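Local atomic coordinates of chitinase A (Cycas revoluta, PDB entry 4MNK), a protein that probably hydrolyses chitin, as a class V plant chitinase of glycoside hydrolase family 18, and binds N-acetylglucosamine oligomers in its cleft. Residues F43-P48 with I73-G78; K101-L106 with S136-A141; N130-V135 with E174-F179; A140-E145 with L154-A159; L234-P239 with V314-E319. All coordinates share one frame; numbering follows the deposited sequence.

In this family 18 TIM barrel, contacts 1, 4 and 5 set a barrel strand against an outer loop or helix, and contacts 2 and 3 join outer elements to one another. Along the chain contact 1 closes before contact 2 opens, the segments of contacts 2 and 3 alternate, contact 4 falls within the span of contact 3, and contact 5 comes last. Contacts 2, 3 and 4 all use helix 125-149; contacts 2 and 4 share A140 and A141, their centres about 6 Å apart. V45 N hydrogen-bonds S102 OG, joining contact 1 to contact 2. Contact 5 is centred about 26 Å from contact 1, so outer elements pack onto the barrel wall on both sides of the chain's centre.

Contact 1 of 5, residues F43-P48 with I73-G78; sequences FEVRVP and ISIGGG
I73 opens the contact by pushing its terminal methyl at V47. On this residue CG1 is anti to the backbone N (chi1 -177°), which carries CD1 outward from strand 70-77 until it meets V47 CG1 at 3.7 Å. The two side chains cross at about a right angle and meet methyl to methyl. S74 comes next and faces elsewhere: its OG is hydrogen-bonded to D116 OD2, the first aspartate of the DxDxE signature of family 18.

I75 returns to the loop and is the broader partner. V45 CG1 does the touching here, 4.0 Å from I75 CG1 and equally far from I75 CD1, with I75 CG2 scarcely more distant at 4.1 Å. One methyl is thus set against three carbons of a single isoleucine, again with the side chains nearly perpendicular. With its CG1 anti to its own backbone N, chi1 177°, V45 directs that methyl at the strand. Beyond I75 the strand runs on into the glycines G76 and G77, whose positive phi angles suit residues without a side chain.

No hydrogen bond links the two segments; the join is a pair of buried aliphatic contacts about one strand repeat apart. Loop 43-48 lies between strand 30-36 and helix 52-63 in the chain. V45 also rests on F99 and V47 on Y110, both of helix 93-110, while I73 and I75 touch L115 of strand 114-119. The loop is therefore tucked between the outer face of strand 70-77 and helix 93-110.

Contact 2 of 5, residues K101-L106 with S136-A141; sequences KSSIAL and SELTAA
I104 and L138 slide past each other in opposite directions where two neighbouring outer helices of the TIM barrel, 93-110 and 125-149, lie side by side. The short helical segments approach to 10.4 Å between axes and cross at -46°, so contact is confined to a few side chains.

I104 points at the other helix. Its CG1 branch is anti to the carbonyl carbon, chi1 -69°, and carries CD1 past the leucine to A141. There the methyl stands 3.5 Å from A141 CB, a snug fit that the small alanine permits. L138 travels the other way: its chi1 of -175° sends CG away from the backbone N, and the CD1 branch reaches back over the first helix. CD1 ends alongside the stem of the isoleucine, 4.2 Å from I104 CG1. The same leucine methyl borders S103. That serine is modelled in two conformations; in the one described its OG is 3.6 Å from L138 CD1, which makes this a less certain neighbour. The hydroxyl finds its hydrogen-bond partner inside its own helix, at F99 O.

Apart from that hydroxyl the interface is aliphatic, and no hydrogen bond crosses it. A salt bridge from E137 to R96 of helix 93-110 adds a polar tie between the same two helices. L138 also rests on L156 of strand 155-161, so the pair of helices leans on the barrel wall as well. On the alanine, I104 CD1 reaches past the methyl to the backbone, lying 3.6 Å from A141 C.

Contact 3 of 5, residues N130-V135 with E174-F179; sequences NFVKLV and EYPVQF
F179 lays its ring against V132, whose CG2 methyl stands over one face. The other methyl branch comes closer to the rim, with V132 CG1 3.5 Å from F179 CE1. The far end of the ring reaches the helix backbone, where F179 CZ is 3.3 Å from V132 O. One turn further on, V135 meets the ring at its edge: V135 CB lies in the ring plane, 3.9 Å from F179 CE2, and CG1 approaches obliquely at 3.7 Å from the same carbon. The phenylalanine CG is anti to its backbone N (chi1 173°), which extends the ring from helix 177-183 toward helix 125-149 and its two valines. P176, at the N-cap position of that shorter helix, adds its CG to V132 CG2 at 4.1 Å.

A serine in place of F179 would probably take away the ring that both valines pack on and open a gap between the two helices.

The contact lies where helix 125-149 meets the start of helix 177-183. An acetate ion, probably from the crystallisation liquor, lies about 3 Å from the V135 side chain, measured between nearest atoms. F131 and Y175 both reach E158 of strand 155-161; F131 also stacks edge-to-face on Y119 of strand 114-119, and Y175 OH bonds to Y161 N, placing helix 125-149 and the loop before helix 177-183 against these two barrel strands.

Contact 4 of 5, residues A140-E145 with L154-A159; sequences AAIREE and LLLTEA
In the beta-alpha-beta unit made by strand 114-119, helix 125-149 and strand 155-161, I142 is the helix residue that settles on the entry to the second strand, at L154 and L156. The isoleucine points toward the strand and divides its two branches between two residues. CG2 goes to the lead-in residue, 3.4 Å from the carbonyl oxygen L154 O and 4.2 Å from L154 CB. CG1 takes the place anti to the carbonyl carbon (chi1 -79°), and with chi2 extended its CD1 runs on to L156, where it stands 3.9 Å from CB and 4.1 Å from CD2. Here the two side chains meet at a slant. Replacing I142 by an alanine would take away both reaching branches and is likely to open a gap beside L156, loosening the helix on its strand.

Beside this apolar meeting a single water bridges the segments. It donates to I142 O at 2.7 Å and to E145 OE1, also at 2.7 Å, and accepts from L154 N at 2.9 Å. E145 turns its other carboxylate oxygen, OE2, to a salt bridge with R108 of helix 93-110, so each carboxylate oxygen has a partner.

L156 N bonds to D185 OD2, a tie from the strand toward its next neighbour. The chemistry is therefore split: aliphatic carbons fill the space between helix and strand, while the water, gripped by three bonds, satisfies the amide of L154 before the strand begins and probably helps to keep the E145 carboxylate in line with the arginine.

Contact 5 of 5, residues L234-P239 with V314-E319; sequences LVLGIP and VQYAKE
L236 CD2 is the bump that meets the helix, resting in a shallow step formed by A317 CB and the rim of the Y316 ring. L236 CD2 is 4.2 Å from both A317 CB and Y316 CD2, and it approaches the tyrosine at the edge, near the ring plane. The small A317 allows a close approach of the backbones here, where L236 CA and A317 CA are 6.8 Å apart. L236 gets there with its CG anti to the backbone N, chi1 177°.

Two residues along the strand, I238 provides the second bump: its CD1 meets V314 CG2 at 4.0 Å, the side chains crossing nearly at a right angle. V314 and A317 are one turn apart on the helix, matching alternate residues of the strand, and the two segments run almost antiparallel at 167°.

V314 and A317 also touch W346 of helix 337-346, and the tyrosine ring continues to I221 of helix 217-227. Within the barrel, L236 pairs through its backbone with G324 and F326. No hydrogen bond crosses between strand 234-239 and helix 314-319, so this buried, wholly aliphatic and aromatic meeting depends on complementary shape and exclusion of water.

Contact 1 of 5, residues F43-P48 with I73-G78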
# COMPACT_ATOMS: atom_id res chain seq x y z
N PHE A 43 19.23 -13.86 -4.86
CA PHE A 43 18.21 -12.93 -5.37
C PHE A 43 17.44 -13.50 -6.56
O PHE A 43 17.04 -12.78 -7.48
CB PHE A 43 18.81 -11.54 -5.65
CG PHE A 43 19.27 -10.84 -4.41
CD1 PHE A 43 20.62 -10.77 -4.10
CD2 PHE A 43 18.34 -10.28 -3.53
CE1 PHE A 43 21.05 -10.14 -2.93
CE2 PHE A 43 18.76 -9.65 -2.37
CZ PHE A 43 20.11 -9.57 -2.07
N GLU A 44 17.26 -14.82 -6.53
CA GLU A 44 16.31 -15.49 -7.40
C GLU A 44 14.95 -15.34 -6.74
O GLU A 44 14.57 -16.12 -5.86
CB GLU A 44 16.69 -16.96 -7.61
CG GLU A 44 18.12 -17.19 -8.11
CD GLU A 44 18.36 -16.73 -9.54
OE1 GLU A 44 17.40 -16.68 -10.33
OE2 GLU A 44 19.53 -16.44 -9.87
N VAL A 45 14.24 -14.29 -7.14
CA VAL A 45 12.97 -13.90 -6.53
C VAL A 45 11.95 -15.03 -6.64
O VAL A 45 11.88 -15.72 -7.65
CB VAL A 45 12.44 -12.59 -7.17
CG1 VAL A 45 11.08 -12.20 -6.61
CG2 VAL A 45 13.43 -11.46 -6.94
N ARG A 46 11.19 -15.23 -5.57
CA ARG A 46 10.25 -16.35 -5.47
C ARG A 46 9.15 -16.04 -4.46
O ARG A 46 9.33 -15.19 -3.58
CB ARG A 46 11.01 -17.61 -5.02
CG ARG A 46 11.63 -17.49 -3.63
CD ARG A 46 12.40 -18.72 -3.24
NE ARG A 46 12.78 -18.66 -1.83
CZ ARG A 46 13.55 -19.56 -1.22
NH1 ARG A 46 13.82 -19.42 0.07
NH2 ARG A 46 14.03 -20.60 -1.89
N VAL A 47 8.02 -16.73 -4.55
CA VAL A 47 7.08 -16.69 -3.43
C VAL A 47 7.65 -17.60 -2.34
O VAL A 47 8.41 -18.52 -2.65
CB VAL A 47 5.63 -17.10 -3.81
CG1 VAL A 47 5.02 -16.07 -4.74
CG2 VAL A 47 5.58 -18.49 -4.43
N PRO A 48 7.33 -17.31 -1.06
CA PRO A 48 7.81 -18.18 0.01
C PRO A 48 7.55 -19.65 -0.33
O PRO A 48 6.42 -20.01 -0.65
CB PRO A 48 6.97 -17.74 1.20
CG PRO A 48 6.72 -16.28 0.95
CD PRO A 48 6.60 -16.14 -0.54
N ILE A 73 2.19 -8.98 -8.84
CA ILE A 73 2.83 -9.57 -7.68
C ILE A 73 3.83 -8.57 -7.10
O ILE A 73 4.68 -8.04 -7.82
CB ILE A 73 3.43 -10.97 -7.98
CG1 ILE A 73 4.02 -11.60 -6.72
CG2 ILE A 73 4.43 -10.92 -9.14
CD1 ILE A 73 4.18 -13.11 -6.79
N SER A 74 3.69 -8.29 -5.81
CA SER A 74 4.55 -7.34 -5.12
C SER A 74 5.72 -8.05 -4.46
O SER A 74 5.55 -9.08 -3.80
CB SER A 74 3.74 -6.55 -4.08
OG SER A 74 4.54 -5.57 -3.44
N ILE A 75 6.91 -7.49 -4.66
CA ILE A 75 8.15 -8.05 -4.15
C ILE A 75 8.66 -7.19 -3.00
O ILE A 75 8.82 -5.98 -3.14
CB ILE A 75 9.23 -8.10 -5.26
CG1 ILE A 75 8.75 -8.95 -6.44
CG2 ILE A 75 10.56 -8.61 -4.70
CD1 ILE A 75 9.49 -8.69 -7.74
N GLY A 76 8.89 -7.84 -1.86
CA GLY A 76 9.46 -7.17 -0.70
C GLY A 76 8.48 -7.05 0.44
O GLY A 76 8.05 -8.05 1.02
N GLY A 77 8.12 -5.81 0.77
CA GLY A 77 7.25 -5.52 1.90
C GLY A 77 7.91 -4.55 2.85
O GLY A 77 9.08 -4.18 2.67
N GLY A 78 7.17 -4.12 3.86
CA GLY A 78 7.71 -3.27 4.90
C GLY A 78 8.57 -4.09 5.84
O GLY A 78 8.52 -5.32 5.83

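Contact 2 of 5, residues K101-L106 with S136-A141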
# COMPACT_ATOMS: atom_id res chain seq x y z
N LYS A 101 15.93 -10.70 -13.94
CA LYS A 101 15.58 -11.88 -14.73
C LYS A 101 14.55 -12.75 -14.00
O LYS A 101 13.55 -13.17 -14.59
CB LYS A 101 16.83 -12.70 -15.07
CG LYS A 101 16.57 -13.93 -15.92
CD LYS A 101 17.86 -14.70 -16.18
CE LYS A 101 17.62 -15.91 -17.06
NZ LYS A 101 17.24 -15.54 -18.45
N SER A 102 14.80 -13.02 -12.72
CA SER A 102 13.93 -13.89 -11.94
C SER A 102 12.56 -13.28 -11.62
O SER A 102 11.57 -14.00 -11.55
CB SER A 102 14.61 -14.38 -10.66
OG SER A 102 14.88 -13.30 -9.78
N SER A 103 12.50 -11.96 -11.45
CA SER A 103 11.24 -11.29 -11.16
C SER A 103 10.29 -11.32 -12.36
O SER A 103 9.10 -11.57 -12.21
CB SER A 103 11.46 -9.85 -10.68
OG SER A 103 12.08 -9.06 -11.68
N ILE A 104 10.84 -11.07 -13.55
CA ILE A 104 10.06 -11.14 -14.78
C ILE A 104 9.57 -12.57 -15.01
O ILE A 104 8.39 -12.79 -15.31
CB ILE A 104 10.88 -10.61 -15.98
CG1 ILE A 104 11.07 -9.10 -15.86
CG2 ILE A 104 10.20 -10.97 -17.31
CD1 ILE A 104 12.16 -8.54 -16.74
N ALA A 105 10.46 -13.54 -14.81
CA ALA A 105 10.11 -14.96 -14.94
C ALA A 105 9.02 -15.37 -13.95
O ALA A 105 8.12 -16.14 -14.29
CB ALA A 105 11.34 -15.84 -14.76
N LEU A 106 9.09 -14.84 -12.73
CA LEU A 106 8.11 -15.13 -11.69
C LEU A 106 6.71 -14.66 -12.06
O LEU A 106 5.73 -15.40 -11.92
CB LEU A 106 8.55 -14.51 -10.36
CG LEU A 106 7.76 -14.92 -9.12
CD1 LEU A 106 8.16 -16.32 -8.68
CD2 LEU A 106 8.02 -13.93 -8.00
N SER A 136 15.88 1.07 -13.38
CA SER A 136 16.18 1.34 -14.78
C SER A 136 16.42 0.04 -15.55
O SER A 136 15.91 -0.14 -16.66
CB SER A 136 17.39 2.27 -14.91
OG SER A 136 17.63 2.60 -16.26
N GLU A 137 17.18 -0.87 -14.94
CA GLU A 137 17.46 -2.18 -15.53
C GLU A 137 16.19 -3.03 -15.65
O GLU A 137 16.00 -3.73 -16.65
CB GLU A 137 18.55 -2.90 -14.72
CG GLU A 137 19.94 -2.26 -14.89
CD GLU A 137 20.90 -2.54 -13.74
OE1 GLU A 137 20.61 -3.41 -12.89
OE2 GLU A 137 21.97 -1.89 -13.70
N LEU A 138 15.32 -2.94 -14.65
CA LEU A 138 14.06 -3.68 -14.67
C LEU A 138 13.13 -3.18 -15.78
O LEU A 138 12.55 -3.98 -16.52
CB LEU A 138 13.38 -3.61 -13.30
CG LEU A 138 12.09 -4.42 -13.10
CD1 LEU A 138 12.28 -5.90 -13.45
CD2 LEU A 138 11.62 -4.27 -11.67
N THR A 139 13.01 -1.86 -15.91
CA THR A 139 12.21 -1.26 -16.98
C THR A 139 12.66 -1.75 -18.37
O THR A 139 11.84 -2.16 -19.18
CB THR A 139 12.26 0.28 -16.93
OG1 THR A 139 11.71 0.73 -15.68
CG2 THR A 139 11.48 0.91 -18.08
N ALA A 140 13.97 -1.72 -18.61
CA ALA A 140 14.54 -2.16 -19.88
C ALA A 140 14.27 -3.64 -20.15
O ALA A 140 13.90 -4.03 -21.26
CB ALA A 140 16.04 -1.88 -19.92
N ALA A 141 14.45 -4.48 -19.13
CA ALA A 141 14.24 -5.91 -19.28
C ALA A 141 12.77 -6.25 -19.50
O ALA A 141 12.45 -7.19 -20.23
CB ALA A 141 14.80 -6.66 -18.09

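Contact 3 of 5, residues N130-V135 with E174-F179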
# COMPACT_ATOMS: atom_id res chain seq x y z
N ASN A 130 21.32 3.59 -5.98
CA ASN A 130 21.39 2.19 -6.35
C ASN A 130 20.03 1.60 -6.74
O ASN A 130 19.95 0.73 -7.60
CB ASN A 130 22.06 1.37 -5.25
CG ASN A 130 23.55 1.68 -5.11
OD1 ASN A 130 24.15 2.34 -5.96
ND2 ASN A 130 24.15 1.20 -4.03
N PHE A 131 18.97 2.10 -6.10
CA PHE A 131 17.60 1.71 -6.45
C PHE A 131 17.26 2.17 -7.87
O PHE A 131 16.63 1.44 -8.63
CB PHE A 131 16.61 2.28 -5.43
CG PHE A 131 15.21 1.73 -5.54
CD1 PHE A 131 14.12 2.58 -5.38
CD2 PHE A 131 14.96 0.38 -5.77
CE1 PHE A 131 12.81 2.10 -5.46
CE2 PHE A 131 13.65 -0.11 -5.85
CZ PHE A 131 12.58 0.76 -5.69
N VAL A 132 17.71 3.38 -8.22
CA VAL A 132 17.60 3.90 -9.59
C VAL A 132 18.21 2.91 -10.61
O VAL A 132 17.61 2.65 -11.65
CB VAL A 132 18.24 5.31 -9.71
CG1 VAL A 132 18.58 5.67 -11.16
CG2 VAL A 132 17.32 6.36 -9.11
N LYS A 133 19.39 2.37 -10.29
CA LYS A 133 20.04 1.38 -11.16
C LYS A 133 19.16 0.15 -11.34
O LYS A 133 18.94 -0.29 -12.47
CB LYS A 133 21.41 0.98 -10.60
CG LYS A 133 22.44 2.10 -10.53
CD LYS A 133 23.74 1.61 -9.92
CE LYS A 133 24.65 2.76 -9.53
NZ LYS A 133 25.90 2.27 -8.90
N LEU A 134 18.65 -0.39 -10.24
CA LEU A 134 17.78 -1.57 -10.29
C LEU A 134 16.55 -1.33 -11.15
O LEU A 134 16.23 -2.12 -12.05
CB LEU A 134 17.35 -2.01 -8.89
CG LEU A 134 16.49 -3.28 -8.83
CD1 LEU A 134 17.37 -4.53 -8.93
CD2 LEU A 134 15.64 -3.32 -7.57
N VAL A 135 15.85 -0.23 -10.88
CA VAL A 135 14.59 0.07 -11.56
C VAL A 135 14.80 0.36 -13.05
O VAL A 135 14.01 -0.08 -13.89
CB VAL A 135 13.81 1.20 -10.84
CG1 VAL A 135 12.57 1.59 -11.63
CG2 VAL A 135 13.41 0.76 -9.44
N GLU A 174 15.17 12.09 -2.22
CA GLU A 174 13.79 12.27 -2.67
C GLU A 174 13.52 11.39 -3.87
O GLU A 174 14.46 10.98 -4.57
CB GLU A 174 13.52 13.74 -3.01
CG GLU A 174 14.33 14.31 -4.17
CD GLU A 174 14.20 15.81 -4.27
OE1 GLU A 174 14.81 16.51 -3.44
OE2 GLU A 174 13.50 16.28 -5.18
N TYR A 175 12.25 11.08 -4.12
CA TYR A 175 11.89 10.27 -5.27
C TYR A 175 12.08 11.06 -6.56
O TYR A 175 11.58 12.19 -6.69
CB TYR A 175 10.44 9.80 -5.16
CG TYR A 175 10.20 8.80 -4.05
CD1 TYR A 175 9.66 9.20 -2.83
CD2 TYR A 175 10.50 7.45 -4.23
CE1 TYR A 175 9.44 8.29 -1.81
CE2 TYR A 175 10.28 6.52 -3.21
CZ TYR A 175 9.74 6.95 -2.00
OH TYR A 175 9.51 6.05 -0.98
N PRO A 176 12.83 10.48 -7.52
CA PRO A 176 13.03 11.16 -8.80
C PRO A 176 11.80 10.98 -9.69
O PRO A 176 11.63 9.94 -10.33
CB PRO A 176 14.26 10.45 -9.38
CG PRO A 176 14.24 9.08 -8.77
CD PRO A 176 13.57 9.21 -7.43
N VAL A 177 10.93 12.00 -9.72
CA VAL A 177 9.59 11.82 -10.29
C VAL A 177 9.56 11.63 -11.81
O VAL A 177 8.74 10.88 -12.31
CB VAL A 177 8.58 12.93 -9.86
CG1 VAL A 177 8.44 12.95 -8.34
CG2 VAL A 177 8.98 14.30 -10.39
N GLN A 178 10.46 12.31 -12.53
CA GLN A 178 10.54 12.16 -13.98
C GLN A 178 11.01 10.75 -14.34
O GLN A 178 10.45 10.10 -15.23
CB GLN A 178 11.46 13.22 -14.58
CG GLN A 178 11.46 13.25 -16.10
CD GLN A 178 12.61 14.06 -16.65
OE1 GLN A 178 13.78 13.71 -16.48
NE2 GLN A 178 12.29 15.17 -17.30
N PHE A 179 12.04 10.28 -13.64
CA PHE A 179 12.54 8.91 -13.75
C PHE A 179 11.41 7.90 -13.54
O PHE A 179 11.21 6.99 -14.35
CB PHE A 179 13.66 8.69 -12.72
CG PHE A 179 14.14 7.27 -12.62
CD1 PHE A 179 15.26 6.85 -13.33
CD2 PHE A 179 13.48 6.35 -11.80
CE1 PHE A 179 15.71 5.54 -13.24
CE2 PHE A 179 13.93 5.03 -11.71
CZ PHE A 179 15.04 4.63 -12.43

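Contact 4 of 5, residues A140-E145 with L154-A159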
# COMPACT_ATOMS: atom_id res chain seq x y z
N ALA A 140 13.97 -1.72 -18.61
CA ALA A 140 14.54 -2.16 -19.88
C ALA A 140 14.27 -3.64 -20.15
O ALA A 140 13.90 -4.03 -21.26
CB ALA A 140 16.04 -1.88 -19.92
N ALA A 141 14.45 -4.48 -19.13
CA ALA A 141 14.24 -5.91 -19.28
C ALA A 141 12.77 -6.25 -19.50
O ALA A 141 12.45 -7.19 -20.23
CB ALA A 141 14.80 -6.66 -18.09
N ILE A 142 11.87 -5.48 -18.88
CA ILE A 142 10.43 -5.64 -19.09
C ILE A 142 10.07 -5.36 -20.55
O ILE A 142 9.32 -6.12 -21.18
CB ILE A 142 9.62 -4.76 -18.10
CG1 ILE A 142 9.57 -5.44 -16.73
CG2 ILE A 142 8.21 -4.50 -18.62
CD1 ILE A 142 9.01 -4.58 -15.61
N ARG A 143 10.62 -4.29 -21.11
CA ARG A 143 10.41 -3.96 -22.51
C ARG A 143 11.00 -5.01 -23.45
O ARG A 143 10.38 -5.36 -24.46
CB ARG A 143 10.94 -2.56 -22.83
CG ARG A 143 10.00 -1.47 -22.35
CD ARG A 143 10.57 -0.07 -22.49
NE ARG A 143 9.61 0.93 -22.03
CZ ARG A 143 8.64 1.45 -22.78
NH1 ARG A 143 7.82 2.36 -22.26
NH2 ARG A 143 8.48 1.08 -24.05
N GLU A 144 12.17 -5.53 -23.11
CA GLU A 144 12.83 -6.58 -23.89
C GLU A 144 12.03 -7.89 -23.89
O GLU A 144 11.91 -8.54 -24.93
CB GLU A 144 14.27 -6.80 -23.41
CG GLU A 144 15.05 -7.93 -24.11
CD GLU A 144 15.28 -7.69 -25.60
OE1 GLU A 144 15.16 -6.53 -26.07
OE2 GLU A 144 15.59 -8.67 -26.31
N GLU A 145 11.49 -8.26 -22.73
CA GLU A 145 10.69 -9.48 -22.61
C GLU A 145 9.41 -9.39 -23.44
O GLU A 145 8.98 -10.38 -24.03
CB GLU A 145 10.36 -9.77 -21.14
CG GLU A 145 9.74 -11.15 -20.89
CD GLU A 145 8.22 -11.15 -20.96
OE1 GLU A 145 7.60 -10.07 -21.04
OE2 GLU A 145 7.64 -12.25 -20.93
N LEU A 154 4.84 -6.36 -19.07
CA LEU A 154 4.43 -6.39 -17.68
C LEU A 154 4.27 -4.97 -17.17
O LEU A 154 5.05 -4.08 -17.51
CB LEU A 154 5.48 -7.13 -16.84
CG LEU A 154 5.57 -8.64 -17.02
CD1 LEU A 154 6.85 -9.16 -16.39
CD2 LEU A 154 4.34 -9.34 -16.43
N LEU A 155 3.24 -4.76 -16.36
CA LEU A 155 3.11 -3.52 -15.62
C LEU A 155 4.21 -3.46 -14.57
O LEU A 155 4.69 -4.49 -14.10
CB LEU A 155 1.74 -3.41 -14.95
CG LEU A 155 0.50 -3.44 -15.85
CD1 LEU A 155 -0.76 -3.59 -15.01
CD2 LEU A 155 0.40 -2.20 -16.74
N LEU A 156 4.63 -2.25 -14.22
CA LEU A 156 5.61 -2.04 -13.17
C LEU A 156 5.17 -0.90 -12.28
O LEU A 156 4.97 0.22 -12.75
CB LEU A 156 7.00 -1.77 -13.75
CG LEU A 156 8.11 -1.57 -12.72
CD1 LEU A 156 8.34 -2.83 -11.89
CD2 LEU A 156 9.40 -1.11 -13.39
N THR A 157 5.01 -1.20 -10.99
CA THR A 157 4.66 -0.18 -10.01
C THR A 157 5.59 -0.28 -8.81
O THR A 157 6.38 -1.22 -8.70
CB THR A 157 3.17 -0.30 -9.57
OG1 THR A 157 2.96 -1.52 -8.85
CG2 THR A 157 2.23 -0.26 -10.77
N GLU A 158 5.53 0.72 -7.94
CA GLU A 158 6.24 0.63 -6.67
C GLU A 158 5.48 1.37 -5.58
O GLU A 158 4.73 2.31 -5.85
CB GLU A 158 7.67 1.18 -6.79
CG GLU A 158 7.76 2.70 -6.70
CD GLU A 158 9.15 3.24 -6.97
OE1 GLU A 158 9.44 4.34 -6.45
OE2 GLU A 158 9.93 2.59 -7.69
N ALA A 159 5.69 0.93 -4.34
CA ALA A 159 5.19 1.63 -3.17
C ALA A 159 6.08 2.84 -2.91
O ALA A 159 7.31 2.74 -3.00
CB ALA A 159 5.18 0.71 -1.97
O HOH W 1 7.33 -7.54 -20.03

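Contact 5 of 5, residues L234-P239 with V314-E319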
# COMPACT_ATOMS: atom_id res chain seq x y z
N LEU A 234 -0.12 8.82 -9.90
CA LEU A 234 -0.29 8.68 -8.45
C LEU A 234 -1.57 7.93 -8.11
O LEU A 234 -2.65 8.27 -8.60
CB LEU A 234 -0.31 10.05 -7.76
CG LEU A 234 0.93 10.95 -7.87
CD1 LEU A 234 0.62 12.32 -7.31
CD2 LEU A 234 2.14 10.35 -7.17
N VAL A 235 -1.43 6.91 -7.27
CA VAL A 235 -2.56 6.15 -6.78
C VAL A 235 -2.60 6.31 -5.26
O VAL A 235 -1.65 5.96 -4.56
CB VAL A 235 -2.47 4.67 -7.22
CG1 VAL A 235 -3.53 3.82 -6.53
CG2 VAL A 235 -2.63 4.57 -8.73
N LEU A 236 -3.69 6.88 -4.76
CA LEU A 236 -3.81 7.24 -3.34
C LEU A 236 -4.13 6.04 -2.45
O LEU A 236 -5.18 5.42 -2.60
CB LEU A 236 -4.87 8.32 -3.16
CG LEU A 236 -5.16 8.76 -1.72
CD1 LEU A 236 -3.98 9.49 -1.09
CD2 LEU A 236 -6.41 9.61 -1.67
N GLY A 237 -3.24 5.75 -1.51
CA GLY A 237 -3.46 4.67 -0.56
C GLY A 237 -4.46 5.02 0.52
O GLY A 237 -4.45 6.14 1.05
N ILE A 238 -5.32 4.06 0.84
CA ILE A 238 -6.29 4.17 1.92
C ILE A 238 -6.19 2.90 2.76
O ILE A 238 -6.26 1.79 2.21
CB ILE A 238 -7.74 4.33 1.38
CG1 ILE A 238 -7.84 5.53 0.42
CG2 ILE A 238 -8.75 4.44 2.53
CD1 ILE A 238 -9.16 5.64 -0.34
N PRO A 239 -6.00 3.04 4.08
CA PRO A 239 -5.86 1.85 4.92
C PRO A 239 -7.20 1.19 5.24
O PRO A 239 -8.21 1.88 5.44
CB PRO A 239 -5.23 2.40 6.19
CG PRO A 239 -5.75 3.79 6.29
CD PRO A 239 -5.89 4.28 4.87
N VAL A 314 -11.75 9.44 -1.85
CA VAL A 314 -11.84 9.02 -3.25
C VAL A 314 -12.25 10.20 -4.14
O VAL A 314 -11.70 10.37 -5.23
CB VAL A 314 -12.78 7.80 -3.41
CG1 VAL A 314 -13.02 7.48 -4.88
CG2 VAL A 314 -12.18 6.60 -2.70
N GLN A 315 -13.18 11.02 -3.66
CA GLN A 315 -13.56 12.23 -4.38
C GLN A 315 -12.38 13.20 -4.46
O GLN A 315 -12.16 13.82 -5.50
CB GLN A 315 -14.78 12.89 -3.73
CG GLN A 315 -15.39 14.03 -4.55
CD GLN A 315 -15.81 13.61 -5.95
OE1 GLN A 315 -16.27 12.49 -6.17
NE2 GLN A 315 -15.67 14.52 -6.91
N TYR A 316 -11.64 13.32 -3.36
CA TYR A 316 -10.40 14.10 -3.35
C TYR A 316 -9.44 13.64 -4.46
O TYR A 316 -8.91 14.46 -5.20
CB TYR A 316 -9.71 14.03 -1.98
CG TYR A 316 -8.28 14.54 -1.98
CD1 TYR A 316 -8.01 15.90 -1.82
CD2 TYR A 316 -7.21 13.67 -2.17
CE1 TYR A 316 -6.70 16.38 -1.84
CE2 TYR A 316 -5.90 14.14 -2.20
CZ TYR A 316 -5.65 15.49 -2.03
OH TYR A 316 -4.36 15.94 -2.05
N ALA A 317 -9.22 12.32 -4.55
CA ALA A 317 -8.34 11.76 -5.57
C ALA A 317 -8.81 12.11 -6.98
O ALA A 317 -8.00 12.44 -7.85
CB ALA A 317 -8.21 10.24 -5.40
N LYS A 318 -10.12 12.06 -7.19
CA LYS A 318 -10.70 12.44 -8.47
C LYS A 318 -10.49 13.93 -8.76
O LYS A 318 -10.09 14.29 -9.87
CB LYS A 318 -12.18 12.05 -8.55
CG LYS A 318 -12.68 11.91 -9.99
CD LYS A 318 -13.91 11.02 -10.08
CE LYS A 318 -15.19 11.81 -9.95
NZ LYS A 318 -16.38 10.99 -10.32
N GLU A 319 -10.75 14.77 -7.76
CA GLU A 319 -10.54 16.23 -7.86
C GLU A 319 -9.09 16.58 -8.18
O GLU A 319 -8.82 17.51 -8.94
CB GLU A 319 -10.93 16.92 -6.54
CG GLU A 319 -12.42 16.91 -6.20
CD GLU A 319 -12.68 17.15 -4.71
OE1 GLU A 319 -11.73 17.44 -3.95
OE2 GLU A 319 -13.85 17.04 -4.29